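Side-chain contacts in SCO1/SenC family lipoprotein (Bacillus anthracis, PDB 4HDE), which is of unknown function but, as a thioredoxin-like SCO1/SenC family lipoprotein, may serve in copper delivery during cytochrome c oxidase assembly: residues D11-Q16 with T112-D117; K23-K28 with N101-Y106; L139-Q142 with V146-K149. One frame throughout, in Å; residues are numbered along the deposited sequence.

The three contacts hold different elements of one thioredoxin-like domain. Interactions 2 and 3 are buried and reach the same five-stranded sheet at its two outermost strands, and the centres of these two contacts lie about 18 Å apart; interaction 1 is partly buried and fixes helix 108-119 to the loop before strand 16-18. Their chemistry follows their place: interaction 1 runs from a ring pair to a water-bridged charge group at the surface, interaction 2 joins two sheets purely by side chains, and interaction 3 is built on backbone hydrogen bonds within a hairpin. Interaction 1 touches both others, through Phe-15 N and Thr-27 OG1 (2.9 Å) and through Leu-12 CD2 and Val-146 CG2 (3.5 Å).

Interaction 1: D11-Q16 with T112-D117; sequences DLETFQ and TKFSKD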
loop_
_atom_site.group_PDB
_atom_site.type_symbol
_atom_site.label_atom_id
_atom_site.label_comp_id
_atom_site.label_asym_id
_atom_site.label_seq_id
_atom_site.Cartn_x
_atom_site.Cartn_y
_atom_site.Cartn_z
ATOM N N ASP A 11 -14.577 -4.618 -4.312
ATOM C CA ASP A 11 -14.050 -5.975 -4.380
ATOM C C ASP A 11 -12.560 -5.979 -4.720
ATOM O O ASP A 11 -12.097 -5.180 -5.529
ATOM C CB ASP A 11 -14.793 -6.780 -5.449
ATOM C CG ASP A 11 -16.251 -7.039 -5.103
ATOM O OD1 ASP A 11 -16.591 -7.154 -3.905
ATOM O OD2 ASP A 11 -17.060 -7.149 -6.050
ATOM N N LEU A 12 -11.824 -6.896 -4.098
ATOM C CA LEU A 12 -10.412 -7.104 -4.402
ATOM C C LEU A 12 -10.180 -8.529 -4.834
ATOM O O LEU A 12 -10.604 -9.473 -4.168
ATOM C CB LEU A 12 -9.551 -6.858 -3.172
ATOM C CG LEU A 12 -9.391 -5.428 -2.700
ATOM C CD1 LEU A 12 -8.379 -5.408 -1.570
ATOM C CD2 LEU A 12 -8.944 -4.541 -3.849
ATOM N N GLU A 13 -9.497 -8.692 -5.957
ATOM C CA GLU A 13 -9.151 -10.028 -6.415
ATOM C C GLU A 13 -8.125 -10.665 -5.485
ATOM O O GLU A 13 -7.392 -9.977 -4.771
ATOM C CB GLU A 13 -8.593 -9.976 -7.827
ATOM C CG GLU A 13 -7.166 -9.487 -7.888
ATOM C CD GLU A 13 -6.673 -9.301 -9.304
ATOM O OE1 GLU A 13 -5.726 -10.015 -9.703
ATOM O OE2 GLU A 13 -7.226 -8.440 -10.013
ATOM N N THR A 14 -8.083 -11.990 -5.501
ATOM C CA THR A 14 -7.087 -12.744 -4.770
ATOM C C THR A 14 -5.757 -12.663 -5.512
ATOM O O THR A 14 -5.709 -12.849 -6.729
ATOM C CB THR A 14 -7.527 -14.204 -4.626
ATOM O OG1 THR A 14 -8.764 -14.246 -3.903
ATOM C CG2 THR A 14 -6.489 -15.021 -3.879
ATOM N N PHE A 15 -4.692 -12.365 -4.787
ATOM C CA PHE A 15 -3.367 -12.219 -5.390
ATOM C C PHE A 15 -2.272 -12.808 -4.503
ATOM O O PHE A 15 -2.410 -12.895 -3.285
ATOM C CB PHE A 15 -3.054 -10.749 -5.685
ATOM C CG PHE A 15 -2.930 -9.895 -4.455
ATOM C CD1 PHE A 15 -1.691 -9.648 -3.882
ATOM C CD2 PHE A 15 -4.056 -9.327 -3.880
ATOM C CE1 PHE A 15 -1.575 -8.865 -2.760
ATOM C CE2 PHE A 15 -3.950 -8.550 -2.747
ATOM C CZ PHE A 15 -2.702 -8.312 -2.189
ATOM N N GLN A 16 -1.181 -13.206 -5.146
ATOM C CA GLN A 16 0.001 -13.696 -4.461
ATOM C C GLN A 16 1.216 -13.121 -5.168
ATOM O O GLN A 16 1.539 -13.520 -6.284
ATOM C CB GLN A 16 0.056 -15.223 -4.490
ATOM C CG GLN A 16 1.289 -15.812 -3.830
ATOM C CD GLN A 16 1.351 -17.321 -3.990
ATOM O OE1 GLN A 16 0.326 -18.014 -3.935
ATOM N NE2 GLN A 16 2.548 -17.839 -4.212
ATOM N N THR A 112 -0.606 -3.033 -13.907
ATOM C CA THR A 112 -1.473 -2.054 -14.549
ATOM C C THR A 112 -2.935 -2.506 -14.471
ATOM O O THR A 112 -3.827 -1.726 -14.116
ATOM C CB THR A 112 -1.056 -1.829 -16.011
ATOM O OG1 THR A 112 0.263 -1.267 -16.033
ATOM C CG2 THR A 112 -2.028 -0.888 -16.718
ATOM N N LYS A 113 -3.180 -3.772 -14.782
ATOM C CA LYS A 113 -4.529 -4.314 -14.727
ATOM C C LYS A 113 -5.017 -4.370 -13.281
ATOM O O LYS A 113 -6.163 -4.032 -12.994
ATOM C CB LYS A 113 -4.583 -5.709 -15.357
ATOM C CG LYS A 113 -5.983 -6.298 -15.422
ATOM C CD LYS A 113 -5.951 -7.765 -15.809
ATOM C CE LYS A 113 -7.345 -8.374 -15.774
ATOM N NZ LYS A 113 -7.961 -8.269 -14.414
ATOM N N PHE A 114 -4.141 -4.788 -12.374
ATOM C CA PHE A 114 -4.494 -4.934 -10.964
ATOM C C PHE A 114 -4.905 -3.585 -10.375
ATOM O O PHE A 114 -5.918 -3.475 -9.685
ATOM C CB PHE A 114 -3.292 -5.528 -10.219
ATOM C CG PHE A 114 -3.500 -5.706 -8.735
ATOM C CD1 PHE A 114 -4.091 -6.858 -8.236
ATOM C CD2 PHE A 114 -3.068 -4.745 -7.838
ATOM C CE1 PHE A 114 -4.257 -7.033 -6.865
ATOM C CE2 PHE A 114 -3.227 -4.919 -6.469
ATOM C CZ PHE A 114 -3.830 -6.064 -5.988
ATOM N N SER A 115 -4.120 -2.553 -10.650
ATOM C CA SER A 115 -4.435 -1.213 -10.164
ATOM C C SER A 115 -5.752 -0.684 -10.752
ATOM O O SER A 115 -6.570 -0.091 -10.036
ATOM C CB SER A 115 -3.274 -0.266 -10.472
ATOM O OG SER A 115 -3.524 1.042 -9.983
ATOM N N LYS A 116 -5.968 -0.925 -12.044
ATOM C CA LYS A 116 -7.194 -0.504 -12.716
ATOM C C LYS A 116 -8.427 -1.193 -12.134
ATOM O O LYS A 116 -9.431 -0.544 -11.833
ATOM C CB LYS A 116 -7.102 -0.797 -14.221
ATOM C CG LYS A 116 -8.422 -0.699 -14.978
ATOM C CD LYS A 116 -8.250 -0.980 -16.476
ATOM C CE LYS A 116 -8.033 -2.465 -16.771
ATOM N NZ LYS A 116 -9.301 -3.259 -16.785
ATOM N N ASP A 117 -8.350 -2.510 -11.980
ATOM C CA ASP A 117 -9.531 -3.305 -11.674
ATOM C C ASP A 117 -9.896 -3.304 -10.201
ATOM O O ASP A 117 -11.070 -3.456 -9.849
ATOM C CB ASP A 117 -9.345 -4.742 -12.169
ATOM C CG ASP A 117 -9.510 -4.862 -13.669
ATOM O OD1 ASP A 117 -9.890 -3.855 -14.301
ATOM O OD2 ASP A 117 -9.275 -5.961 -14.215
HETATM O O HOH W 1 -5.994 -7.836 -12.401
#
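Phe-114 drives the edge of its ring, through CE1 and CZ, against one face of Phe-15. The centroids lie 5.2 Å apart with planes at 73°, a T-shaped pair, and CE1 of Phe-114 comes to 3.8 Å from CD2 of Phe-15, so the contact sits toward the rim of the receiving ring. Phe-114 reaches across because its CG is anti to the backbone N (chi1 179°), which carries the ring off the helix toward the loop.

Glu-13 approaches another part of the same edge. Its CD lies 3.7 Å from Phe-114 CD1, with OE1 in the plane of the ring; the negative oxygen thus faces the ring's hydrogen-bearing rim and not its pi cloud, an arrangement that is probably favourable electrostatically. In the fold, helix 108-119 is docked here on the loop leading into strand 16-18, and the aromatic cluster extends inward, where Phe-17 and Phe-74 also meet the Phe-114 ring. Asn-118 adds a polar tie: its OD1 accepts from Glu-13 N and its ND2 donates to Phe-114 O.

Farther out the chemistry becomes ionic. Glu-13 OE2 and Lys-113 NZ stand 4.5 Å apart, beyond a salt bridge, and a water spans the gap, donating to OE2 at 2.8 Å and accepting from NZ at 2.8 Å. Lys-113 NZ also donates to Asp-117 OD2 in a salt bridge (2.7 Å), nearly in line with the C-O bond; Lys-116 NZ donates to Asp-117 OD1 in a second (2.6 Å), syn and 24° out of plane, completing a salt-bridge network.

Interaction 2: K23-K28 with N101-Y106; sequences KPFGTK and NLLTGY
This is a stacked amide-on-ring contact with an aliphatic flank, made where the small antiparallel hairpin of strands 16-18 and 24-26 packs against strand 100-103, an outermost strand of the central five-stranded sheet. The nearest CA atoms, those of Phe-25 and Leu-103, are 7.7 Å apart; no backbone bond crosses, and the contact between the two segments is made by side chains.

The evidence for stacking is direct. The Asn-101 amide lies only 18° from parallel with the Phe-25 ring, and its ND2 sits 3.2 Å above the ring plane, displaced toward the rim, with Phe-25 CZ 3.3 Å from it. OD1 is placed toward the other end of the ring, 3.9 Å from Phe-25 CD1. Next to the amide, Asn-101 CB makes a CH-pi contact over the face, 4.0 Å from the ring centroid. With CG anti to the backbone N (chi1 -165°) the ring is carried out toward strand 100-103, and its turn about CB-CG (chi2 85°) lays one face against the amide.

Leu-103 supports the base of the aromatic side chain. Its CD2 meets Phe-25 CB at 3.9 Å and approaches the ring obliquely. The same leucine touches Phe-17 of the hairpin and Val-72 and Phe-74 of the adjoining strand, tying the two sheets together. Leu-102, between the two contact residues, points away and packs on helix 83-90.

The amide is oriented by a second-shell partner, since Asn-19 ND2 donates to Asn-101 OD1. With amide and ring so nearly parallel, the N-H bonds of ND2 run roughly along the ring surface and are not aimed into it; the polar group therefore packs as a flat surface on the phenylalanine, consistent with dispersion and dipole-quadrupole attraction.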
loop_
_atom_site.group_PDB
_atom_site.type_symbol
_atom_site.label_atom_id
_atom_site.label_comp_id
_atom_site.label_asym_id
_atom_site.label_seq_id
_atom_site.Cartn_x
_atom_site.Cartn_y
_atom_site.Cartn_z
ATOM N N LYS A 23 9.796 -13.500 -0.546
ATOM C CA LYS A 23 8.850 -14.505 -0.058
ATOM C C LYS A 23 7.445 -14.194 -0.573
ATOM O O LYS A 23 7.106 -13.032 -0.782
ATOM C CB LYS A 23 8.838 -14.519 1.479
ATOM C CG LYS A 23 10.204 -14.576 2.135
ATOM C CD LYS A 23 10.863 -15.909 1.893
ATOM C CE LYS A 23 12.285 -15.949 2.454
ATOM N NZ LYS A 23 12.347 -15.914 3.939
ATOM N N PRO A 24 6.610 -15.224 -0.763
ATOM C CA PRO A 24 5.234 -15.006 -1.221
ATOM C C PRO A 24 4.409 -14.235 -0.209
ATOM O O PRO A 24 4.498 -14.468 0.997
ATOM C CB PRO A 24 4.681 -16.432 -1.366
ATOM C CG PRO A 24 5.491 -17.247 -0.404
ATOM C CD PRO A 24 6.883 -16.647 -0.502
ATOM N N PHE A 25 3.594 -13.317 -0.702
ATOM C CA PHE A 25 2.737 -12.534 0.171
ATOM C C PHE A 25 1.551 -11.995 -0.602
ATOM O O PHE A 25 1.686 -11.530 -1.734
ATOM C CB PHE A 25 3.514 -11.360 0.788
ATOM C CG PHE A 25 2.821 -10.726 1.971
ATOM C CD1 PHE A 25 2.979 -11.250 3.238
ATOM C CD2 PHE A 25 1.992 -9.624 1.805
ATOM C CE1 PHE A 25 2.343 -10.673 4.326
ATOM C CE2 PHE A 25 1.353 -9.056 2.895
ATOM C CZ PHE A 25 1.530 -9.580 4.146
ATOM N N GLY A 26 0.381 -12.040 0.019
ATOM C CA GLY A 26 -0.795 -11.437 -0.569
ATOM C C GLY A 26 -2.048 -11.774 0.210
ATOM O O GLY A 26 -2.030 -11.813 1.438
ATOM N N THR A 27 -3.128 -12.027 -0.520
ATOM C CA THR A 27 -4.432 -12.274 0.080
ATOM C C THR A 27 -4.400 -13.342 1.167
ATOM O O THR A 27 -5.053 -13.207 2.206
ATOM C CB THR A 27 -5.426 -12.683 -1.002
ATOM O OG1 THR A 27 -5.357 -11.731 -2.070
ATOM C CG2 THR A 27 -6.850 -12.733 -0.444
ATOM N N LYS A 28 -3.650 -14.412 0.937
ATOM C CA LYS A 28 -3.574 -15.498 1.908
ATOM C C LYS A 28 -3.177 -14.951 3.281
ATOM O O LYS A 28 -3.724 -15.359 4.302
ATOM C CB LYS A 28 -2.580 -16.564 1.437
ATOM C CG LYS A 28 -2.329 -17.690 2.425
ATOM C CD LYS A 28 -1.277 -18.645 1.888
ATOM C CE LYS A 28 -1.060 -19.825 2.824
ATOM N NZ LYS A 28 -0.388 -19.424 4.089
ATOM N N ASN A 101 4.849 -4.921 4.106
ATOM C CA ASN A 101 5.372 -5.681 2.979
ATOM C C ASN A 101 5.298 -4.863 1.707
ATOM O O ASN A 101 4.264 -4.267 1.405
ATOM C CB ASN A 101 4.603 -6.991 2.825
ATOM C CG ASN A 101 4.952 -7.976 3.892
ATOM O OD1 ASN A 101 5.905 -8.743 3.748
ATOM N ND2 ASN A 101 4.210 -7.951 4.999
ATOM N N LEU A 102 6.417 -4.793 0.995
ATOM C CA LEU A 102 6.488 -4.106 -0.292
ATOM C C LEU A 102 6.564 -5.201 -1.341
ATOM O O LEU A 102 7.359 -6.133 -1.208
ATOM C CB LEU A 102 7.706 -3.177 -0.354
ATOM C CG LEU A 102 7.685 -2.030 0.658
ATOM C CD1 LEU A 102 8.270 -2.444 2.008
ATOM C CD2 LEU A 102 8.454 -0.861 0.099
ATOM N N LEU A 103 5.722 -5.104 -2.365
ATOM C CA LEU A 103 5.472 -6.223 -3.268
ATOM C C LEU A 103 5.909 -5.948 -4.705
ATOM O O LEU A 103 5.880 -4.813 -5.192
ATOM C CB LEU A 103 3.987 -6.602 -3.233
ATOM C CG LEU A 103 3.405 -6.914 -1.850
ATOM C CD1 LEU A 103 1.937 -7.332 -1.949
ATOM C CD2 LEU A 103 4.216 -7.987 -1.141
ATOM N N THR A 104 6.293 -7.025 -5.382
ATOM C CA THR A 104 6.752 -6.964 -6.757
ATOM C C THR A 104 6.726 -8.383 -7.320
ATOM O O THR A 104 6.069 -9.265 -6.754
ATOM C CB THR A 104 8.160 -6.341 -6.834
ATOM O OG1 THR A 104 8.470 -6.064 -8.203
ATOM C CG2 THR A 104 9.214 -7.250 -6.236
ATOM N N GLY A 105 7.409 -8.600 -8.441
ATOM C CA GLY A 105 7.592 -9.935 -8.987
ATOM C C GLY A 105 6.712 -10.265 -10.176
ATOM O O GLY A 105 6.894 -11.283 -10.825
ATOM N N TYR A 106 5.775 -9.371 -10.459
ATOM C CA TYR A 106 4.800 -9.507 -11.526
ATOM C C TYR A 106 5.226 -8.619 -12.696
ATOM O O TYR A 106 6.194 -7.877 -12.593
ATOM C CB TYR A 106 3.432 -9.071 -10.988
ATOM C CG TYR A 106 3.500 -7.886 -10.051
ATOM C CD1 TYR A 106 3.288 -8.040 -8.689
ATOM C CD2 TYR A 106 3.787 -6.618 -10.530
ATOM C CE1 TYR A 106 3.352 -6.960 -7.829
ATOM C CE2 TYR A 106 3.868 -5.532 -9.681
ATOM C CZ TYR A 106 3.646 -5.706 -8.333
ATOM O OH TYR A 106 3.700 -4.632 -7.479
#

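Interaction 3: L139-Q142 with V146-K149; sequences LIDQ and VMKK
A classic beta bulge interrupts the hairpin of strands 136-140 and 146-151, with Met-147 and Lys-148 both set opposite Leu-139. The carbonyl oxygen of Leu-139 accepts twice: a 2.7 Å bond from Met-147 N and a weak 3.3 Å bond from Lys-148 N. Return pairing comes from Leu-139 N, which donates to Lys-148 O at 2.9 Å. The extra residue is accommodated at Met-147, whose backbone (phi -111°, psi -32°) leaves the extended conformation and resumes it at Lys-148.

One residue nearer the turn, the register has shifted by one, and Ile-140 faces Val-146 as a non-hydrogen-bonded antiparallel pair. Their branches meet on one side of the sheet, Ile-140 CG1 lying 4.0 Å from Val-146 CG2. Leu-139 and Lys-148 occupy the other side, their CB atoms 4.1 Å apart. That side is packed by helix 158-169, where Leu-168 and Asp-164 touch Leu-139, while the lysine chain bends off to donate from NZ to Arg-5 O. Within the thioredoxin-like sheet, strand 136-140 runs antiparallel to the strand 35-40, and strand 146-151 is the outermost member of this chain's sheet, though the N-terminal segment bonds to it through Leu-8 and Trp-10.

Met-147, a selenomethionine, bends alongside the Asp-141 carboxylate, crossing it obliquely. With chi2 and chi3 both bent, its chain curls so that CE reaches 3.6 Å and CG 3.7 Å from Asp-141 OD2, van der Waals contacts along one side of that oxygen. Asp-141 has its CG between the backbone N and carbonyl carbon (chi1 73°), which sets the carboxylate beside the Met-147 chain; both its oxygens are also hydrogen-bonded just outside the segments, OD1 to Lys-145 N in the connecting turn.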
loop_
_atom_site.group_PDB
_atom_site.type_symbol
_atom_site.label_atom_id
_atom_site.label_comp_id
_atom_site.label_asym_id
_atom_site.label_seq_id
_atom_site.Cartn_x
_atom_site.Cartn_y
_atom_site.Cartn_z
ATOM N N LEU A 139 -7.727 1.916 2.759
ATOM C CA LEU A 139 -7.983 1.099 3.939
ATOM C C LEU A 139 -8.858 -0.081 3.543
ATOM O O LEU A 139 -9.960 0.105 3.023
ATOM C CB LEU A 139 -8.665 1.925 5.033
ATOM C CG LEU A 139 -8.997 1.196 6.333
ATOM C CD1 LEU A 139 -7.729 0.758 7.035
ATOM C CD2 LEU A 139 -9.832 2.099 7.234
ATOM N N ILE A 140 -8.364 -1.286 3.814
ATOM C CA ILE A 140 -9.038 -2.528 3.450
ATOM C C ILE A 140 -9.419 -3.272 4.729
ATOM O O ILE A 140 -8.612 -3.382 5.656
ATOM C CB ILE A 140 -8.132 -3.403 2.549
ATOM C CG1 ILE A 140 -7.839 -2.674 1.235
ATOM C CG2 ILE A 140 -8.784 -4.720 2.219
ATOM C CD1 ILE A 140 -6.430 -2.166 1.103
ATOM N N ASP A 141 -10.651 -3.765 4.789
ATOM C CA ASP A 141 -11.125 -4.406 6.018
ATOM C C ASP A 141 -10.825 -5.909 6.065
ATOM O O ASP A 141 -10.239 -6.478 5.132
ATOM C CB ASP A 141 -12.613 -4.112 6.262
ATOM C CG ASP A 141 -13.545 -4.875 5.323
ATOM O OD1 ASP A 141 -13.090 -5.702 4.501
ATOM O OD2 ASP A 141 -14.771 -4.651 5.442
ATOM N N GLN A 142 -11.229 -6.546 7.167
ATOM C CA GLN A 142 -10.930 -7.950 7.424
ATOM C C GLN A 142 -11.621 -8.868 6.421
ATOM O O GLN A 142 -11.190 -10.000 6.199
ATOM C CB GLN A 142 -11.337 -8.327 8.858
ATOM C CG GLN A 142 -10.628 -7.493 9.927
ATOM C CD GLN A 142 -11.474 -6.337 10.428
ATOM O OE1 GLN A 142 -12.091 -5.609 9.647
ATOM N NE2 GLN A 142 -11.490 -6.150 11.740
ATOM N N VAL A 146 -12.036 -2.958 -0.083
ATOM C CA VAL A 146 -11.553 -1.601 0.121
ATOM C C VAL A 146 -12.685 -0.764 0.689
ATOM O O VAL A 146 -13.786 -0.737 0.127
ATOM C CB VAL A 146 -11.056 -0.966 -1.176
ATOM C CG1 VAL A 146 -10.299 0.300 -0.863
ATOM C CG2 VAL A 146 -10.179 -1.939 -1.947
HETATM N N MSE A 147 -12.414 -0.092 1.800
HETATM C CA MSE A 147 -13.450 0.651 2.488
HETATM C C MSE A 147 -13.272 2.166 2.434
HETATM O O MSE A 147 -14.259 2.888 2.415
HETATM C CB MSE A 147 -13.602 0.156 3.932
HETATM C CG MSE A 147 -13.994 -1.326 4.015
HETATM SE SE MSE A 147 -15.643 -1.804 3.063
HETATM C CE MSE A 147 -16.854 -1.804 4.586
ATOM N N LYS A 148 -12.027 2.643 2.406
ATOM C CA LYS A 148 -11.769 4.086 2.424
ATOM C C LYS A 148 -10.544 4.433 1.599
ATOM O O LYS A 148 -9.631 3.618 1.458
ATOM C CB LYS A 148 -11.548 4.567 3.866
ATOM C CG LYS A 148 -12.761 4.447 4.780
ATOM C CD LYS A 148 -13.808 5.452 4.354
ATOM C CE LYS A 148 -14.708 5.864 5.493
ATOM N NZ LYS A 148 -15.404 7.135 5.151
ATOM N N LYS A 149 -10.534 5.652 1.069
ATOM C CA LYS A 149 -9.422 6.211 0.316
ATOM C C LYS A 149 -9.048 7.564 0.927
ATOM O O LYS A 149 -9.935 8.362 1.260
ATOM C CB LYS A 149 -9.840 6.402 -1.151
ATOM C CG LYS A 149 -8.751 6.939 -2.080
ATOM C CD LYS A 149 -9.277 7.203 -3.486
ATOM C CE LYS A 149 -9.792 8.629 -3.612
ATOM N NZ LYS A 149 -10.198 8.963 -5.006
#